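Local coordinates for putative cytoplasmic protein (Salmonella enterica subsp. enterica serovar Typhimurium, PDB 4J32) that probably cleaves peptidoglycan as the type VI secretion amidase effector Tae4, a papain-like cysteine peptidase of the NlpC/P60 kind whose toxicity is countered by the immunity protein Tai4, at residues D95-D98 against Y99-T103; R16-F19 against N20-W23. All blocks are in the same frame, centred on the assembly; numbering follows the deposited sequence.

Overall arrangement
Both interactions are local, each within one continuous piece of chain. Interaction 2 (16-23) joins the loop before helix 19-28 to its first turn, while interaction 1 (95-103) is the later part of helix 93-103. Their centres lie about 17 Å apart and their nearest atoms about 6 Å, so they do not touch. Strand 138-143 links them: Val-140 meets Met-96, Ile-97 and Leu-100, and Leu-142 meets Ala-22 and Trp-23. Both also lie near bound 2-ethoxyethanol, probably from the crystallisation liquor. The side chains of Tyr-99 and Pro-17 each come within about 4 Å of such a molecule, and Thr-103 belongs to one of its pockets.

Interaction 1: residues D95-D98 against Y99-T103; sequences DMID and YLTHT
His-102 turns back on its own helix and grips the carbonyl of Asp-98. Its ring atom ND1 donates to Asp-98 O over 2.9 Å, and this oxygen lies almost in the imidazole plane, at the ring edge. The bond is fairly straight, 161° at the hydrogen. A carbonyl oxygen can only accept, so ND1 is the protonated nitrogen in this bond. Asp-98 O also takes the backbone N of His-102, at 3.1 Å and a more bent 136°. The two donors arrive from opposite faces of the carbonyl plane.

Ile-97 O has two donors as well. Thr-101 N reaches it at 3.1 Å, and Thr-101 OG1 at 3.0 Å from above the carbonyl plane. With OG1 beside its own backbone N (chi1 -59°), the hydroxyl faces back along the helix. Thr-103 OG1 also donates from above the carbonyl plane, to Tyr-99 O at 3.0 Å. Its methyl CG2 then sits over the centre of the Tyr-99 ring, 3.7 Å above the plane, a CH-pi contact.

On the inner side, Met-96 has two conformers. In one of them its chain is bent at chi2 and chi3, its sulfur SD lies 3.8 Å from Leu-100 CD1, and the two side chains cross at a slant. Main-chain bonds from Tyr-99 N to Asp-95 O and from Leu-100 N to Met-96 O hold these turns.

Further out, Met-96 packs on Pro-58, Met-61 and Ser-62 of helix 57-67, where Leu-65 receives Tyr-99. Ile-97 and Leu-100 rest on strands 124-131 and 138-143. This is an amphipathic alpha-helix packed on the sheet of a papain-like fold, with the Thr-101, His-102 and Thr-103 side chains bonded to carbonyls four residues back.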
# COMPACT_ATOMS: atom_id res chain seq x y z
N ASP A 95 12.51 -5.59 23.94
CA ASP A 95 13.92 -5.60 24.36
C ASP A 95 14.11 -4.78 25.63
O ASP A 95 14.82 -5.21 26.54
CB ASP A 95 14.85 -5.06 23.26
CG ASP A 95 15.16 -6.10 22.20
OD1 ASP A 95 14.78 -7.30 22.37
OD2 ASP A 95 15.80 -5.73 21.19
N MET A 96 13.45 -3.64 25.72
CA MET A 96 13.58 -2.80 26.91
C MET A 96 13.02 -3.52 28.12
O MET A 96 13.64 -3.51 29.20
CB MET A 96 12.88 -1.44 26.74
CG MET A 96 12.88 -0.59 28.04
SD MET A 96 14.51 -0.31 28.80
CE MET A 96 15.40 0.61 27.55
N ILE A 97 11.88 -4.18 27.93
CA ILE A 97 11.28 -4.98 29.01
C ILE A 97 12.25 -6.06 29.48
O ILE A 97 12.50 -6.21 30.70
CB ILE A 97 9.92 -5.58 28.57
CG1 ILE A 97 8.91 -4.44 28.39
CG2 ILE A 97 9.40 -6.56 29.66
CD1 ILE A 97 7.56 -4.87 27.77
N ASP A 98 12.83 -6.80 28.54
CA ASP A 98 13.74 -7.89 28.88
C ASP A 98 15.01 -7.36 29.54
O ASP A 98 15.54 -7.97 30.48
CB ASP A 98 14.09 -8.72 27.65
CG ASP A 98 12.95 -9.63 27.22
OD1 ASP A 98 12.14 -10.07 28.07
OD2 ASP A 98 12.88 -9.91 26.01
N TYR A 99 15.49 -6.21 29.04
CA TYR A 99 16.68 -5.56 29.61
C TYR A 99 16.48 -5.25 31.09
O TYR A 99 17.34 -5.57 31.94
CB TYR A 99 17.02 -4.26 28.84
CG TYR A 99 18.22 -3.52 29.43
CD1 TYR A 99 19.52 -3.80 29.00
CD2 TYR A 99 18.05 -2.56 30.45
CE1 TYR A 99 20.65 -3.11 29.56
CE2 TYR A 99 19.16 -1.89 31.02
CZ TYR A 99 20.44 -2.17 30.56
OH TYR A 99 21.50 -1.51 31.13
N LEU A 100 15.34 -4.65 31.41
CA LEU A 100 15.04 -4.32 32.81
C LEU A 100 14.91 -5.57 33.69
O LEU A 100 15.42 -5.59 34.80
CB LEU A 100 13.79 -3.43 32.90
CG LEU A 100 13.96 -2.06 32.22
CD1 LEU A 100 12.60 -1.49 31.90
CD2 LEU A 100 14.78 -1.10 33.04
N THR A 101 14.28 -6.62 33.17
CA THR A 101 14.12 -7.89 33.89
C THR A 101 15.50 -8.43 34.28
O THR A 101 15.66 -8.98 35.37
CB THR A 101 13.37 -8.93 33.02
OG1 THR A 101 12.07 -8.41 32.67
CG2 THR A 101 13.20 -10.24 33.75
N HIS A 102 16.49 -8.22 33.42
CA HIS A 102 17.81 -8.80 33.65
C HIS A 102 18.80 -7.90 34.37
O HIS A 102 19.87 -8.36 34.77
CB HIS A 102 18.39 -9.34 32.34
CG HIS A 102 17.73 -10.60 31.89
ND1 HIS A 102 16.64 -10.61 31.05
CD2 HIS A 102 17.98 -11.90 32.20
CE1 HIS A 102 16.26 -11.86 30.83
NE2 HIS A 102 17.05 -12.66 31.53
N THR A 103 18.44 -6.63 34.57
CA THR A 103 19.34 -5.67 35.20
C THR A 103 18.80 -5.06 36.50
O THR A 103 19.58 -4.59 37.33
CB THR A 103 19.74 -4.50 34.23
OG1 THR A 103 18.57 -3.74 33.91
CG2 THR A 103 20.34 -5.05 32.93

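Interaction 2: residues R16-F19 against N20-W23; sequences RPSF and NEAW
Ser-18 and Glu-21 bond to each other in both directions. Ser-18 OG accepts from Glu-21 N at 3.1 Å and donates to Glu-21 OE1 at 3.0 Å. The carboxylate oxygen uses its anti lone pair, on the side away from its partner oxygen. Ser-18 OG stands between its own backbone N and carbonyl carbon (chi1 79°), which turns it toward the first turn of the helix. Glu-21 CG lies beside its backbone N (chi1 -68°), and the chain then runs extended to bring the carboxylate back over Ser-18.

A water completes the link. It accepts from Ser-18 N and donates to Glu-21 OE1, at 2.9 Å from that oxygen. Thus OE1 is held by both the serine hydroxyl and the water. The partial positive charge of the helix start probably favours the carboxylate here.

Phe-19, next to the cap, lies beside Trp-23, one turn further along the helix, and the two side chains point the same way. Their planes are close to parallel, 29° apart, but are slid so far that the rings barely overlap. Phe-19 CZ sits 3.5 Å from Trp-23 CE3. In return, Trp-23 CB lies over one face of the phenyl ring. The main-chain bond from Trp-23 N to Phe-19 O, 2.9 Å, joins the two residues along the helix.

Ala-22 CB approaches Pro-17 CB at 4.4 Å and also packs on Leu-142 and Leu-173. Phe-19 touches Lys-123 and Asn-144, and its backbone bonds to Pro-174. The motif is a serine N-cap of helix 19-28, in which Ser-18 OG accepts from Glu-21 N and a water bridge replaces the second arm of a capping box.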
# COMPACT_ATOMS: atom_id res chain seq x y z
N ARG A 16 19.95 1.25 41.71
CA ARG A 16 18.94 1.74 40.77
C ARG A 16 19.00 3.27 40.67
O ARG A 16 19.38 3.91 41.65
CB ARG A 16 17.54 1.33 41.25
CG ARG A 16 17.33 -0.16 41.30
CD ARG A 16 15.88 -0.50 41.55
NE ARG A 16 15.68 -1.95 41.64
CZ ARG A 16 14.64 -2.52 42.24
NH1 ARG A 16 13.71 -1.76 42.81
NH2 ARG A 16 14.55 -3.85 42.30
N PRO A 17 18.58 3.84 39.52
CA PRO A 17 18.48 5.31 39.35
C PRO A 17 17.61 5.91 40.45
O PRO A 17 16.60 5.29 40.83
CB PRO A 17 17.74 5.49 38.02
CG PRO A 17 17.78 4.17 37.32
CD PRO A 17 18.16 3.11 38.31
N SER A 18 17.95 7.09 40.95
CA SER A 18 17.04 7.76 41.90
C SER A 18 15.77 8.15 41.17
O SER A 18 15.80 8.46 39.98
CB SER A 18 17.68 8.99 42.55
OG SER A 18 17.66 10.10 41.71
N PHE A 19 14.65 8.09 41.88
CA PHE A 19 13.38 8.43 41.24
C PHE A 19 13.47 9.86 40.67
O PHE A 19 13.10 10.11 39.52
CB PHE A 19 12.20 8.36 42.22
CG PHE A 19 10.94 8.93 41.62
CD1 PHE A 19 10.17 8.17 40.75
CD2 PHE A 19 10.60 10.28 41.86
CE1 PHE A 19 9.03 8.74 40.13
CE2 PHE A 19 9.48 10.83 41.27
CZ PHE A 19 8.70 10.06 40.40
N ASN A 20 13.92 10.79 41.51
CA ASN A 20 13.96 12.21 41.10
C ASN A 20 14.79 12.43 39.84
O ASN A 20 14.36 13.14 38.93
CB ASN A 20 14.49 13.09 42.23
CG ASN A 20 13.44 13.36 43.28
OD1 ASN A 20 12.26 13.52 42.95
ND2 ASN A 20 13.84 13.39 44.55
N GLU A 21 15.97 11.80 39.77
CA GLU A 21 16.80 11.97 38.56
C GLU A 21 16.17 11.31 37.33
O GLU A 21 16.30 11.80 36.21
CB GLU A 21 18.20 11.44 38.77
CG GLU A 21 19.03 12.24 39.74
CD GLU A 21 20.38 11.59 39.95
OE1 GLU A 21 20.47 10.75 40.86
OE2 GLU A 21 21.33 11.93 39.19
N ALA A 22 15.52 10.17 37.53
CA ALA A 22 14.87 9.46 36.42
C ALA A 22 13.71 10.27 35.86
O ALA A 22 13.57 10.38 34.64
CB ALA A 22 14.38 8.09 36.89
N TRP A 23 12.92 10.87 36.74
CA TRP A 23 11.73 11.65 36.37
C TRP A 23 12.14 12.91 35.62
O TRP A 23 11.53 13.28 34.59
CB TRP A 23 10.93 12.01 37.62
CG TRP A 23 9.50 12.47 37.34
CD1 TRP A 23 9.03 13.76 37.31
CD2 TRP A 23 8.36 11.63 37.06
NE1 TRP A 23 7.68 13.78 37.05
CE2 TRP A 23 7.24 12.49 36.90
CE3 TRP A 23 8.17 10.23 36.97
CZ2 TRP A 23 5.95 12.00 36.61
CZ3 TRP A 23 6.87 9.75 36.69
CH2 TRP A 23 5.78 10.64 36.52
O HOH W 1 20.67 8.06 39.86